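Local structure of AvrRxo1-ORF1 (Xanthomonas oryzae pv. oryzicola, 4Z8T) at residues Leu52-Ser57 with Ala91-Thr96; Ala69-Thr74 with Leu182-Ala187; Thr74-Thr79 with Glu190-Gly195; Val106-Leu111 with Ala124-Glu129; Ala219-Arg224 with Ser275-Val280. The protein is a type III effector with a polynucleotide kinase domain of the P-loop, zeta-toxin-like kind, and therefore probably transfers phosphate from a nucleotide to its substrate. One frame throughout, in Å; residues are numbered along the deposited sequence.

Interactions 2 and 3 form the heart of the kinase-like domain: they share Thr74 and meet where Lys78 reaches back to strand 66-71. Interaction 2 is buried sheet chemistry, with backbone ladders and an Arg-Asp salt bridge; interaction 3, partly buried, combines one serine bond with a phosphate-binding loop holding sulfate. Interaction 5 lies nearer the surface but is tied to interaction 2 through Asp186, which pairs with Arg221 and Arg224. Interactions 1 and 4 are helix-helix contacts, each mixing aliphatic packing with one lysine bond; interaction 4 is buried and interaction 1 only partly so. Interactions 4 and 5 lie on opposite sides of the chain's centre.

Interaction 1 (Leu52-Ser57 with Ala91-Thr96); sequences LTLAES and AALKKT
Helices 52-57 and 91-95 pack as a nearly antiparallel pair, their axes 8.6 Å apart at an angle of 145°, and the backbones come nearest where Leu54 faces Ala92. It is a helix-helix contact at the flank of the P-loop kinase-like fold, joining helix 34-60, which leads into strand 66-71 of the central mixed sheet, to helix 87-95, which follows the helix of the P-loop. Leu54 makes the largest single contribution. One of its methyls, CD2, rests on the carbonyl Ala92 O at 3.3 Å, with Ala92 CB beside it at 3.7 Å, and the same methyl touches Leu93 CD2 at 3.9 Å. Toward Thr96, methyl meets methyl: Thr53 CG2 and Thr96 CG2 are 3.6 Å apart, the two side chains sliding past one another in opposite directions. Thr96 puts both branches against Leu54, CG2 and OG1 each lying near its CD2, while OG1 also bonds to Lys99 O. The exposed Lys95 reaches across to the other helix, extended beyond CG, and its CD lies against Ser57 CB at 3.8 Å. Ser57 holds its hydroxyl anti to its own N (chi1 179°), which aims OG across the gap, where it accepts a hydrogen bond from Lys95 NZ at 2.7 Å.

Interaction 2 (Ala69-Thr74 with Leu182-Ala187); sequences ALRGNT and LCDIDA
The guanidinium of Arg71 meets the carboxylate of Asp184 at its edge, and the two planes stand 80° apart, so this is no flat, two-pronged pair. NH1 gives its stronger bond to Asp184 OD2, 3.0 Å away, coming from the syn side but 27° out of the carboxylate plane, and a weak one to OD1. With CG anti to N (chi1 -177°), Arg71 runs alongside Asp184, and its CG brushes Asp184 OD1 at 3.4 Å. Both groups have further partners: Arg71 NE bonds to Leu160 O and NH2 to Ser161 O and Val220 O, while Asp184 OD2 also takes Tyr240 OH and Arg224 NE.

The two parallel strands are laced together. Cys183 N bonds to Ala69 O at 3.0 Å, Arg71 N to Cys183 O at 2.9 Å, and Ile185 N to Arg71 O at 2.9 Å. Past Gly72 the strands part, and a water joins Asn73 N to Ile185 O; a second water links Asn73 ND2, on a side chain also bonded to Arg159, to Ala187 O.

This is the parallel core of a P-loop NTPase-like fold, where strand 66-71 runs into the probable Walker A loop beginning at Gly72. The pair lies between strands 154-157 and 238-245. Helix 224-233 covers the face of Leu182 and Arg71 through Val227, and helix 78-85 packs on Leu70 and Ile185 from the other side.

Interaction 3 (Thr74-Thr79 with Glu190-Gly195); sequences TATGKT and ENSLVG. With SO4 (sulfate ion), chain D; SO4 (sulfate ion), chain E.
A single hydrogen bond joins the two segments: Ser192 OG, on the helix, donates to Thr74 O at 2.7 Å, coming almost straight onto the carbonyl. It ties helix 189-198 to the probable P-loop (Walker A) between strand 66-71 and helix 78-85.

A few van der Waals contacts accompany that bond. Ala75 CB sits on the helix backbone, 3.7 Å from Ser192 O and 3.9 Å from Gly195 C, pressed against a part of the helix where Gly195 has no side chain. Thr76 CG2 lies 3.3 Å from Ser192 OG, its own OG1 being turned back to Asn73 O.

Anion binding belongs to the loop. The chain D sulfate is gripped by backbone amides, Gly77 N at 2.9 Å from O1 and Thr79 N at 3.1 Å from O4; Ala75 N holds the chain E sulfate through O2 at 3.0 Å. Lys78, bent at chi3 (66°), sends NZ back to the carbonyls of Leu70, Gly72 and Lys158.

Backbone amides converging on an anion at a helix N-terminus are the hallmark of a P-loop, and the chain D sulfate probably marks a nucleotide phosphate site, as in other P-loop kinases. The serine bond holds the loop at Thr74 O, a carbonyl, and uses none of those amides.

Interaction 4 (Val106-Leu111 with Ala124-Glu129); sequences VFKSSL and AQVHSE
Lys108 starts with CG anti to its carbonyl carbon, runs out extended and folds only at its last bond (chi4 65°), which delivers NZ to the ring of His127; that ring is brought round by a CG anti to N (chi1 178°). NZ donates to His127 ND1 at 2.9 Å, arriving 12° from the ring plane, at the edge. The ammonium is further held by Asp105, in a salt bridge, and by Ser130 OG, so three partners gather round it inside the protein.

Next to it, Val126 straddles one turn of the facing helix. Its CG2 touches Lys108 CG at 3.9 Å, while CG1 rests on Leu111 CB at 3.8 Å. Leu111 in turn lays its methyls against Glu129, with CD2 3.7 Å from the Glu129 carboxylate carbon CD. The Glu129 oxygens, though against Leu111, find their polar partners elsewhere: OE1 in Thr6 OG1, OE2 in Arg36 and His40.

His127 also packs on Ser96 of the AvrRxo1-ORF2 chain, bringing this corner to the partner interface. The arrangement is that of two consecutive helices, 108-113 and 123-141, packed against each other through aliphatic side chains, with a lysine-histidine bond at one end, within the zeta-toxin-like domain.

Interaction 5 (Ala219-Arg224 with Ser275-Val280); sequences AVRSNR and SPQLSV. With SO4 (sulfate ion), chain F.
The guanidinium of Arg221 serves a main-chain carbonyl and a sulfate ion at once, through different edges that meet at NH1. NH1 gives a nearly straight bond to Ser275 O at 3.2 Å, with the oxygen close to the guanidinium plane, and a longer one to O2 of the chain F sulfate at 3.3 Å. NH2 completes the two-pronged hold on the ion through O3, at 2.8 Å. The chain swings out at chi2 (-147°), which lays CD directly against the same carbonyl, 3.2 Å from Ser275 O.

The Gln277 amide lies alongside, NE2 3.6 Å from Arg221 NH1, donor beside donor. The loop turns sharply here, Gln277 having a positive phi of 55°, and its N gives a weak bond to Ser275 OG. Pro276 adds a lighter touch, its CG 3.8 Å from Ser222 OG, a hydroxyl already committed to Val218 O.

This is a surface contact, joining the C-terminal end of helix 210-222 to the loop after helix 267-272. At that helix end, Ala219 O takes Asn223 N and Asn223 ND2 from opposite faces of its plane. The loop continues toward the partners: Leu278 packs on Val76 of AvrRxo1-ORF2, and Val280 N bonds to Glu271 of the second subunit of this protein.

NH2 of Arg221 is shared by Asp186 OD2 and the sulfate, which probably comes from the crystallisation liquor. Carboxylate and ion may together balance the arginine's charge; the bond to Ser275 O ties loop to helix within the protein itself.

Interaction 1 (Leu52-Ser57 with Ala91-Thr96)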
# COMPACT_ATOMS: atom_id res chain seq x y z
N LEU A 52 -25.56 35.96 6.21
CA LEU A 52 -26.48 36.67 5.33
C LEU A 52 -25.70 37.42 4.27
O LEU A 52 -26.13 37.50 3.12
CB LEU A 52 -27.37 37.62 6.13
CG LEU A 52 -28.53 38.29 5.39
CD1 LEU A 52 -29.44 37.26 4.74
CD2 LEU A 52 -29.32 39.18 6.35
N THR A 53 -24.55 37.98 4.65
CA THR A 53 -23.69 38.64 3.68
C THR A 53 -23.28 37.65 2.58
O THR A 53 -23.38 37.96 1.39
CB THR A 53 -22.44 39.23 4.35
OG1 THR A 53 -22.85 40.28 5.24
CG2 THR A 53 -21.50 39.81 3.32
N LEU A 54 -22.86 36.46 2.99
CA LEU A 54 -22.50 35.41 2.03
C LEU A 54 -23.67 35.13 1.11
O LEU A 54 -23.52 35.12 -0.12
CB LEU A 54 -22.12 34.11 2.76
CG LEU A 54 -20.77 33.98 3.46
CD1 LEU A 54 -20.60 32.54 3.95
CD2 LEU A 54 -19.62 34.38 2.54
N ALA A 55 -24.83 34.91 1.71
CA ALA A 55 -26.02 34.55 0.93
C ALA A 55 -26.41 35.63 -0.07
O ALA A 55 -26.78 35.32 -1.21
CB ALA A 55 -27.18 34.22 1.85
N GLU A 56 -26.33 36.89 0.34
CA GLU A 56 -26.70 37.97 -0.57
C GLU A 56 -25.68 38.10 -1.69
O GLU A 56 -26.05 38.38 -2.84
CB GLU A 56 -26.84 39.30 0.17
CG GLU A 56 -27.99 39.37 1.17
CD GLU A 56 -29.37 39.44 0.52
OE1 GLU A 56 -29.48 39.50 -0.72
OE2 GLU A 56 -30.37 39.45 1.28
N SER A 57 -24.40 37.89 -1.38
CA SER A 57 -23.37 37.89 -2.43
C SER A 57 -23.61 36.81 -3.46
O SER A 57 -23.60 37.08 -4.66
CB SER A 57 -21.96 37.73 -1.83
OG SER A 57 -20.96 37.71 -2.85
N ALA A 91 -15.72 34.69 -4.10
CA ALA A 91 -16.13 36.09 -4.14
C ALA A 91 -16.92 36.47 -2.89
O ALA A 91 -16.78 37.57 -2.35
CB ALA A 91 -16.97 36.35 -5.40
N ALA A 92 -17.77 35.55 -2.44
CA ALA A 92 -18.57 35.79 -1.25
C ALA A 92 -17.72 35.80 0.02
O ALA A 92 -17.88 36.67 0.87
CB ALA A 92 -19.67 34.75 -1.15
N LEU A 93 -16.85 34.81 0.16
CA LEU A 93 -16.01 34.70 1.36
C LEU A 93 -15.08 35.90 1.49
O LEU A 93 -14.68 36.27 2.59
CB LEU A 93 -15.21 33.41 1.34
CG LEU A 93 -16.02 32.13 1.55
CD1 LEU A 93 -15.20 30.88 1.22
CD2 LEU A 93 -16.55 32.07 2.98
N LYS A 94 -14.72 36.50 0.37
CA LYS A 94 -13.88 37.69 0.41
C LYS A 94 -14.59 38.80 1.20
O LYS A 94 -13.97 39.52 1.98
CB LYS A 94 -13.55 38.16 -1.00
CG LYS A 94 -12.39 39.13 -1.08
CD LYS A 94 -12.18 39.58 -2.51
CE LYS A 94 -10.97 40.50 -2.63
NZ LYS A 94 -10.80 40.96 -4.03
N LYS A 95 -15.91 38.89 1.02
CA LYS A 95 -16.70 39.95 1.65
C LYS A 95 -16.85 39.79 3.16
O LYS A 95 -17.16 40.74 3.87
CB LYS A 95 -18.07 40.06 0.97
CG LYS A 95 -17.99 40.46 -0.49
CD LYS A 95 -19.37 40.45 -1.15
CE LYS A 95 -19.25 40.73 -2.65
NZ LYS A 95 -20.45 40.28 -3.44
N THR A 96 -16.62 38.57 3.65
CA THR A 96 -16.80 38.27 5.07
C THR A 96 -15.48 37.89 5.73
O THR A 96 -15.47 37.45 6.89
CB THR A 96 -17.78 37.10 5.29
OG1 THR A 96 -17.24 35.92 4.69
CG2 THR A 96 -19.14 37.41 4.69

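Interaction 2 (Ala69-Thr74 with Leu182-Ala187)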
# COMPACT_ATOMS: atom_id res chain seq x y z
N ALA A 69 -20.95 22.26 0.27
CA ALA A 69 -20.42 21.31 1.25
C ALA A 69 -18.94 21.10 0.93
O ALA A 69 -18.59 20.73 -0.19
CB ALA A 69 -21.19 19.98 1.18
N LEU A 70 -18.08 21.37 1.90
CA LEU A 70 -16.65 21.12 1.73
C LEU A 70 -16.27 19.92 2.58
O LEU A 70 -16.06 20.04 3.79
CB LEU A 70 -15.84 22.35 2.16
CG LEU A 70 -16.37 23.66 1.57
CD1 LEU A 70 -15.62 24.88 2.12
CD2 LEU A 70 -16.27 23.59 0.07
N ARG A 71 -16.23 18.75 1.95
CA ARG A 71 -15.91 17.50 2.62
C ARG A 71 -14.41 17.27 2.63
O ARG A 71 -13.73 17.54 1.65
CB ARG A 71 -16.56 16.35 1.84
CG ARG A 71 -16.39 14.97 2.46
CD ARG A 71 -17.25 13.92 1.76
NE ARG A 71 -17.23 12.68 2.51
CZ ARG A 71 -16.38 11.67 2.31
NH1 ARG A 71 -15.45 11.74 1.37
NH2 ARG A 71 -16.44 10.60 3.09
N GLY A 72 -13.90 16.75 3.74
CA GLY A 72 -12.52 16.29 3.74
C GLY A 72 -11.92 16.34 5.12
O GLY A 72 -12.39 17.08 5.99
N ASN A 73 -10.86 15.55 5.30
CA ASN A 73 -10.19 15.46 6.58
C ASN A 73 -9.48 16.76 6.97
O ASN A 73 -9.29 17.67 6.16
CB ASN A 73 -9.18 14.31 6.55
CG ASN A 73 -8.75 13.85 7.92
OD1 ASN A 73 -9.49 14.00 8.90
ND2 ASN A 73 -7.54 13.29 8.00
N THR A 74 -9.07 16.81 8.22
CA THR A 74 -8.34 17.95 8.78
C THR A 74 -7.09 18.30 7.97
O THR A 74 -6.30 17.43 7.61
CB THR A 74 -7.94 17.59 10.22
OG1 THR A 74 -9.12 17.21 10.95
CG2 THR A 74 -7.29 18.77 10.91
N LEU A 182 -20.86 19.96 -3.85
CA LEU A 182 -19.94 19.31 -2.93
C LEU A 182 -18.55 19.22 -3.53
O LEU A 182 -18.36 18.69 -4.63
CB LEU A 182 -20.46 17.92 -2.55
CG LEU A 182 -19.76 17.30 -1.33
CD1 LEU A 182 -20.73 16.43 -0.56
CD2 LEU A 182 -18.51 16.50 -1.70
N CYS A 183 -17.58 19.76 -2.80
CA CYS A 183 -16.18 19.56 -3.13
C CYS A 183 -15.60 18.69 -2.04
O CYS A 183 -15.79 18.95 -0.86
CB CYS A 183 -15.41 20.88 -3.16
SG CYS A 183 -15.58 21.77 -4.72
N ASP A 184 -14.92 17.63 -2.46
CA ASP A 184 -14.38 16.62 -1.56
C ASP A 184 -12.87 16.68 -1.77
O ASP A 184 -12.39 16.56 -2.89
CB ASP A 184 -14.95 15.27 -1.98
CG ASP A 184 -14.66 14.16 -1.00
OD1 ASP A 184 -14.05 14.41 0.06
OD2 ASP A 184 -15.06 13.01 -1.31
N ILE A 185 -12.13 16.90 -0.68
CA ILE A 185 -10.71 17.22 -0.78
C ILE A 185 -9.91 16.20 0.02
O ILE A 185 -10.16 16.00 1.21
CB ILE A 185 -10.43 18.64 -0.21
CG1 ILE A 185 -11.21 19.70 -1.01
CG2 ILE A 185 -8.93 18.93 -0.29
CD1 ILE A 185 -12.43 20.27 -0.30
N ASP A 186 -8.96 15.55 -0.64
CA ASP A 186 -8.16 14.50 -0.01
C ASP A 186 -6.68 14.84 -0.03
O ASP A 186 -6.17 15.41 -1.00
CB ASP A 186 -8.32 13.18 -0.75
CG ASP A 186 -7.61 12.05 -0.05
OD1 ASP A 186 -8.24 11.44 0.85
OD2 ASP A 186 -6.42 11.78 -0.36
N ALA A 187 -5.99 14.48 1.06
CA ALA A 187 -4.53 14.47 1.09
C ALA A 187 -4.08 13.24 1.85
O ALA A 187 -4.82 12.72 2.68
CB ALA A 187 -4.01 15.74 1.76
O HOH W 1 -10.19 14.08 2.95
O HOH W 2 -5.81 13.32 5.46

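Interaction 3 (Thr74-Thr79 with Glu190-Gly195)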
# COMPACT_ATOMS: atom_id res chain seq x y z
N THR A 74 -9.07 16.81 8.22
CA THR A 74 -8.34 17.95 8.78
C THR A 74 -7.09 18.30 7.97
O THR A 74 -6.30 17.43 7.61
CB THR A 74 -7.94 17.59 10.22
OG1 THR A 74 -9.12 17.21 10.95
CG2 THR A 74 -7.29 18.77 10.91
N ALA A 75 -6.91 19.60 7.70
CA ALA A 75 -5.68 20.11 7.11
C ALA A 75 -5.30 19.43 5.80
O ALA A 75 -4.13 19.09 5.58
CB ALA A 75 -4.52 20.05 8.12
N THR A 76 -6.29 19.26 4.94
CA THR A 76 -6.08 18.65 3.63
C THR A 76 -5.98 19.69 2.51
O THR A 76 -5.77 19.33 1.35
CB THR A 76 -7.20 17.66 3.28
OG1 THR A 76 -8.48 18.29 3.50
CG2 THR A 76 -7.11 16.41 4.14
N GLY A 77 -6.16 20.95 2.84
CA GLY A 77 -6.13 22.01 1.83
C GLY A 77 -7.50 22.49 1.40
O GLY A 77 -7.65 23.03 0.31
N LYS A 78 -8.49 22.29 2.26
CA LYS A 78 -9.87 22.61 1.91
C LYS A 78 -10.07 24.09 1.60
O LYS A 78 -10.74 24.44 0.62
CB LYS A 78 -10.82 22.16 3.04
CG LYS A 78 -10.77 20.65 3.27
CD LYS A 78 -11.53 20.21 4.52
CE LYS A 78 -13.00 20.45 4.40
NZ LYS A 78 -13.77 19.74 5.49
N THR A 79 -9.49 24.96 2.41
CA THR A 79 -9.65 26.40 2.21
C THR A 79 -9.12 26.87 0.86
O THR A 79 -9.79 27.62 0.14
CB THR A 79 -9.04 27.18 3.37
OG1 THR A 79 -9.71 26.81 4.58
CG2 THR A 79 -9.18 28.67 3.14
N GLU A 190 -0.13 11.71 6.17
CA GLU A 190 1.04 12.46 6.61
C GLU A 190 0.94 13.94 6.27
O GLU A 190 1.44 14.80 7.02
CB GLU A 190 2.30 11.84 5.99
CG GLU A 190 3.52 11.96 6.85
CD GLU A 190 4.62 11.00 6.42
OE1 GLU A 190 4.73 10.73 5.20
OE2 GLU A 190 5.35 10.50 7.31
N ASN A 191 0.29 14.27 5.16
CA ASN A 191 0.13 15.68 4.79
C ASN A 191 -0.75 16.38 5.80
O ASN A 191 -0.52 17.53 6.14
CB ASN A 191 -0.46 15.84 3.39
CG ASN A 191 0.57 15.65 2.30
OD1 ASN A 191 1.60 15.00 2.51
ND2 ASN A 191 0.31 16.24 1.12
N SER A 192 -1.79 15.70 6.26
CA SER A 192 -2.65 16.28 7.28
C SER A 192 -1.92 16.44 8.59
O SER A 192 -2.12 17.42 9.29
CB SER A 192 -3.91 15.43 7.51
OG SER A 192 -4.81 15.58 6.41
N LEU A 193 -1.05 15.48 8.93
CA LEU A 193 -0.32 15.57 10.19
C LEU A 193 0.62 16.77 10.17
O LEU A 193 0.65 17.56 11.13
CB LEU A 193 0.47 14.27 10.45
CG LEU A 193 -0.38 12.99 10.59
CD1 LEU A 193 0.52 11.73 10.66
CD2 LEU A 193 -1.28 13.03 11.81
N VAL A 194 1.35 16.95 9.08
CA VAL A 194 2.26 18.11 9.05
C VAL A 194 1.46 19.40 8.91
O VAL A 194 1.86 20.45 9.42
CB VAL A 194 3.38 17.99 8.01
CG1 VAL A 194 2.86 18.20 6.64
CG2 VAL A 194 4.50 18.99 8.33
N GLY A 195 0.30 19.33 8.25
CA GLY A 195 -0.59 20.47 8.18
C GLY A 195 -1.04 20.95 9.55
O GLY A 195 -1.12 22.15 9.81
S SO4 D . -6.60 24.17 4.86
O1 SO4 D . -5.84 22.93 4.95
O2 SO4 D . -6.29 24.90 3.63
O3 SO4 D . -6.22 24.99 6.01
O4 SO4 D . -8.03 23.89 4.92
S SO4 E . -10.09 21.68 9.11
O1 SO4 E . -9.91 23.09 8.77
O2 SO4 E . -9.66 20.89 7.97
O3 SO4 E . -11.52 21.45 9.35
O4 SO4 E . -9.37 21.35 10.34

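Interaction 4 (Val106-Leu111 with Ala124-Glu129)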
# COMPACT_ATOMS: atom_id res chain seq x y z
N VAL A 106 -15.55 27.86 14.27
CA VAL A 106 -15.59 29.32 14.12
C VAL A 106 -15.94 30.04 15.43
O VAL A 106 -15.69 31.24 15.55
CB VAL A 106 -16.58 29.81 13.03
CG1 VAL A 106 -16.26 29.19 11.67
CG2 VAL A 106 -18.03 29.55 13.45
N PHE A 107 -16.51 29.31 16.39
CA PHE A 107 -16.91 29.93 17.66
C PHE A 107 -15.86 29.76 18.74
O PHE A 107 -15.96 30.37 19.81
CB PHE A 107 -18.23 29.34 18.18
CG PHE A 107 -19.41 29.63 17.30
CD1 PHE A 107 -19.95 30.91 17.24
CD2 PHE A 107 -19.99 28.63 16.52
CE1 PHE A 107 -21.03 31.20 16.43
CE2 PHE A 107 -21.08 28.91 15.71
CZ PHE A 107 -21.61 30.20 15.67
N LYS A 108 -14.86 28.92 18.47
CA LYS A 108 -13.95 28.47 19.52
C LYS A 108 -13.06 29.56 20.09
O LYS A 108 -12.88 29.63 21.30
CB LYS A 108 -13.09 27.30 19.04
CG LYS A 108 -13.83 25.98 19.05
CD LYS A 108 -12.88 24.81 18.79
CE LYS A 108 -13.56 23.49 19.06
NZ LYS A 108 -14.66 23.29 18.08
N SER A 109 -12.52 30.42 19.23
CA SER A 109 -11.64 31.48 19.71
C SER A 109 -12.41 32.42 20.64
O SER A 109 -11.93 32.76 21.73
CB SER A 109 -11.06 32.26 18.54
OG SER A 109 -10.23 33.31 19.00
N SER A 110 -13.61 32.82 20.22
CA SER A 110 -14.42 33.73 21.02
C SER A 110 -14.80 33.09 22.35
O SER A 110 -14.76 33.75 23.40
CB SER A 110 -15.67 34.17 20.27
OG SER A 110 -15.35 35.07 19.23
N LEU A 111 -15.18 31.82 22.32
CA LEU A 111 -15.58 31.16 23.57
C LEU A 111 -14.37 30.98 24.47
O LEU A 111 -14.48 31.06 25.70
CB LEU A 111 -16.21 29.80 23.27
CG LEU A 111 -17.55 29.88 22.54
CD1 LEU A 111 -18.02 28.48 22.18
CD2 LEU A 111 -18.59 30.59 23.42
N ALA A 124 -10.45 22.05 23.47
CA ALA A 124 -11.25 20.94 23.96
C ALA A 124 -12.25 21.40 25.02
O ALA A 124 -13.37 20.91 25.09
CB ALA A 124 -10.35 19.84 24.50
N GLN A 125 -11.83 22.36 25.85
CA GLN A 125 -12.72 22.90 26.87
C GLN A 125 -13.94 23.61 26.30
O GLN A 125 -15.01 23.58 26.93
CB GLN A 125 -11.95 23.85 27.78
CG GLN A 125 -11.23 23.17 28.91
CD GLN A 125 -10.60 24.17 29.84
OE1 GLN A 125 -9.72 24.92 29.43
NE2 GLN A 125 -11.08 24.22 31.08
N VAL A 126 -13.81 24.23 25.12
CA VAL A 126 -14.94 24.94 24.53
C VAL A 126 -15.68 24.15 23.44
O VAL A 126 -16.65 24.64 22.88
CB VAL A 126 -14.57 26.34 23.98
CG1 VAL A 126 -14.09 27.27 25.11
CG2 VAL A 126 -13.50 26.25 22.88
N HIS A 127 -15.23 22.93 23.14
CA HIS A 127 -15.78 22.24 21.96
C HIS A 127 -17.27 21.94 22.03
O HIS A 127 -18.01 22.19 21.06
CB HIS A 127 -15.01 20.96 21.63
CG HIS A 127 -15.58 20.23 20.45
ND1 HIS A 127 -15.46 20.69 19.16
CD2 HIS A 127 -16.32 19.10 20.38
CE1 HIS A 127 -16.08 19.86 18.34
NE2 HIS A 127 -16.61 18.89 19.06
N SER A 128 -17.73 21.38 23.15
CA SER A 128 -19.15 21.07 23.29
C SER A 128 -20.00 22.31 23.12
O SER A 128 -20.98 22.31 22.39
CB SER A 128 -19.43 20.43 24.65
OG SER A 128 -18.87 19.13 24.71
N GLU A 129 -19.61 23.38 23.81
CA GLU A 129 -20.32 24.64 23.67
C GLU A 129 -20.32 25.16 22.22
O GLU A 129 -21.33 25.67 21.73
CB GLU A 129 -19.72 25.68 24.62
CG GLU A 129 -20.50 26.97 24.71
CD GLU A 129 -19.84 27.96 25.64
OE1 GLU A 129 -18.62 27.81 25.90
OE2 GLU A 129 -20.54 28.89 26.10

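Interaction 5 (Ala219-Arg224 with Ser275-Val280)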
# COMPACT_ATOMS: atom_id res chain seq x y z
N ALA A 219 -12.20 7.39 8.01
CA ALA A 219 -13.62 7.60 7.76
C ALA A 219 -13.87 8.30 6.43
O ALA A 219 -14.76 7.90 5.67
CB ALA A 219 -14.22 8.39 8.88
N VAL A 220 -13.11 9.34 6.13
CA VAL A 220 -13.36 10.10 4.91
C VAL A 220 -13.08 9.26 3.67
O VAL A 220 -13.82 9.33 2.69
CB VAL A 220 -12.60 11.46 4.90
CG1 VAL A 220 -11.16 11.27 4.52
CG2 VAL A 220 -13.29 12.44 3.95
N ARG A 221 -12.05 8.43 3.71
CA ARG A 221 -11.74 7.60 2.58
C ARG A 221 -12.73 6.43 2.44
O ARG A 221 -13.19 6.15 1.34
CB ARG A 221 -10.30 7.10 2.65
CG ARG A 221 -9.31 8.22 2.34
CD ARG A 221 -8.13 7.68 1.66
NE ARG A 221 -7.18 8.71 1.24
CZ ARG A 221 -5.93 8.45 0.90
NH1 ARG A 221 -5.49 7.20 0.93
NH2 ARG A 221 -5.12 9.44 0.55
N SER A 222 -13.04 5.78 3.55
CA SER A 222 -13.90 4.58 3.51
C SER A 222 -15.31 4.87 3.01
O SER A 222 -15.96 4.00 2.41
CB SER A 222 -13.97 3.91 4.88
OG SER A 222 -12.70 3.40 5.25
N ASN A 223 -15.79 6.09 3.25
CA ASN A 223 -17.15 6.45 2.88
C ASN A 223 -17.25 7.34 1.65
O ASN A 223 -18.33 7.78 1.30
CB ASN A 223 -17.85 7.12 4.06
CG ASN A 223 -18.08 6.15 5.18
OD1 ASN A 223 -18.85 5.19 5.03
ND2 ASN A 223 -17.44 6.37 6.32
N ARG A 224 -16.12 7.58 0.99
CA ARG A 224 -16.09 8.46 -0.16
C ARG A 224 -16.96 8.00 -1.33
O ARG A 224 -17.68 8.80 -1.93
CB ARG A 224 -14.63 8.62 -0.61
CG ARG A 224 -14.41 9.50 -1.83
CD ARG A 224 -13.00 10.03 -1.79
NE ARG A 224 -12.89 11.21 -0.93
CZ ARG A 224 -11.83 11.51 -0.18
NH1 ARG A 224 -10.79 10.70 -0.14
NH2 ARG A 224 -11.83 12.64 0.54
N SER A 275 -9.60 4.31 -0.37
CA SER A 275 -9.18 3.26 0.56
C SER A 275 -8.22 3.82 1.62
O SER A 275 -7.36 4.64 1.32
CB SER A 275 -8.49 2.15 -0.25
OG SER A 275 -7.47 1.51 0.50
N PRO A 276 -8.34 3.36 2.87
CA PRO A 276 -7.49 3.90 3.95
C PRO A 276 -6.07 3.31 4.09
O PRO A 276 -5.32 3.77 4.95
CB PRO A 276 -8.31 3.60 5.21
CG PRO A 276 -9.10 2.39 4.86
CD PRO A 276 -9.42 2.49 3.39
N GLN A 277 -5.71 2.34 3.28
CA GLN A 277 -4.40 1.74 3.38
C GLN A 277 -4.05 1.20 4.77
O GLN A 277 -2.95 1.39 5.22
CB GLN A 277 -3.28 2.66 2.85
CG GLN A 277 -3.65 3.67 1.77
CD GLN A 277 -4.13 3.08 0.45
OE1 GLN A 277 -3.89 1.91 0.15
NE2 GLN A 277 -4.79 3.88 -0.33
N LEU A 278 -5.00 0.55 5.44
CA LEU A 278 -4.82 -0.17 6.71
C LEU A 278 -4.10 -1.53 6.61
O LEU A 278 -4.17 -2.19 5.59
CB LEU A 278 -6.17 -0.39 7.43
CG LEU A 278 -6.92 0.92 7.39
CD1 LEU A 278 -8.34 0.90 7.96
CD2 LEU A 278 -6.04 1.96 8.06
N SER A 279 -3.44 -1.93 7.70
CA SER A 279 -2.82 -3.25 7.86
C SER A 279 -3.16 -3.70 9.26
O SER A 279 -3.61 -2.92 10.07
CB SER A 279 -1.30 -3.25 7.65
OG SER A 279 -0.62 -2.45 8.57
N VAL A 280 -2.95 -4.97 9.52
CA VAL A 280 -3.38 -5.57 10.75
C VAL A 280 -2.73 -4.92 11.98
O VAL A 280 -3.35 -4.86 13.01
CB VAL A 280 -3.41 -7.16 10.63
CG1 VAL A 280 -2.06 -7.74 10.43
CG2 VAL A 280 -4.16 -7.84 11.76
S SO4 F . -1.81 7.99 0.24
O1 SO4 F . -0.42 8.02 -0.20
O2 SO4 F . -2.45 6.75 -0.17
O3 SO4 F . -2.53 9.11 -0.34
O4 SO4 F . -1.86 8.08 1.71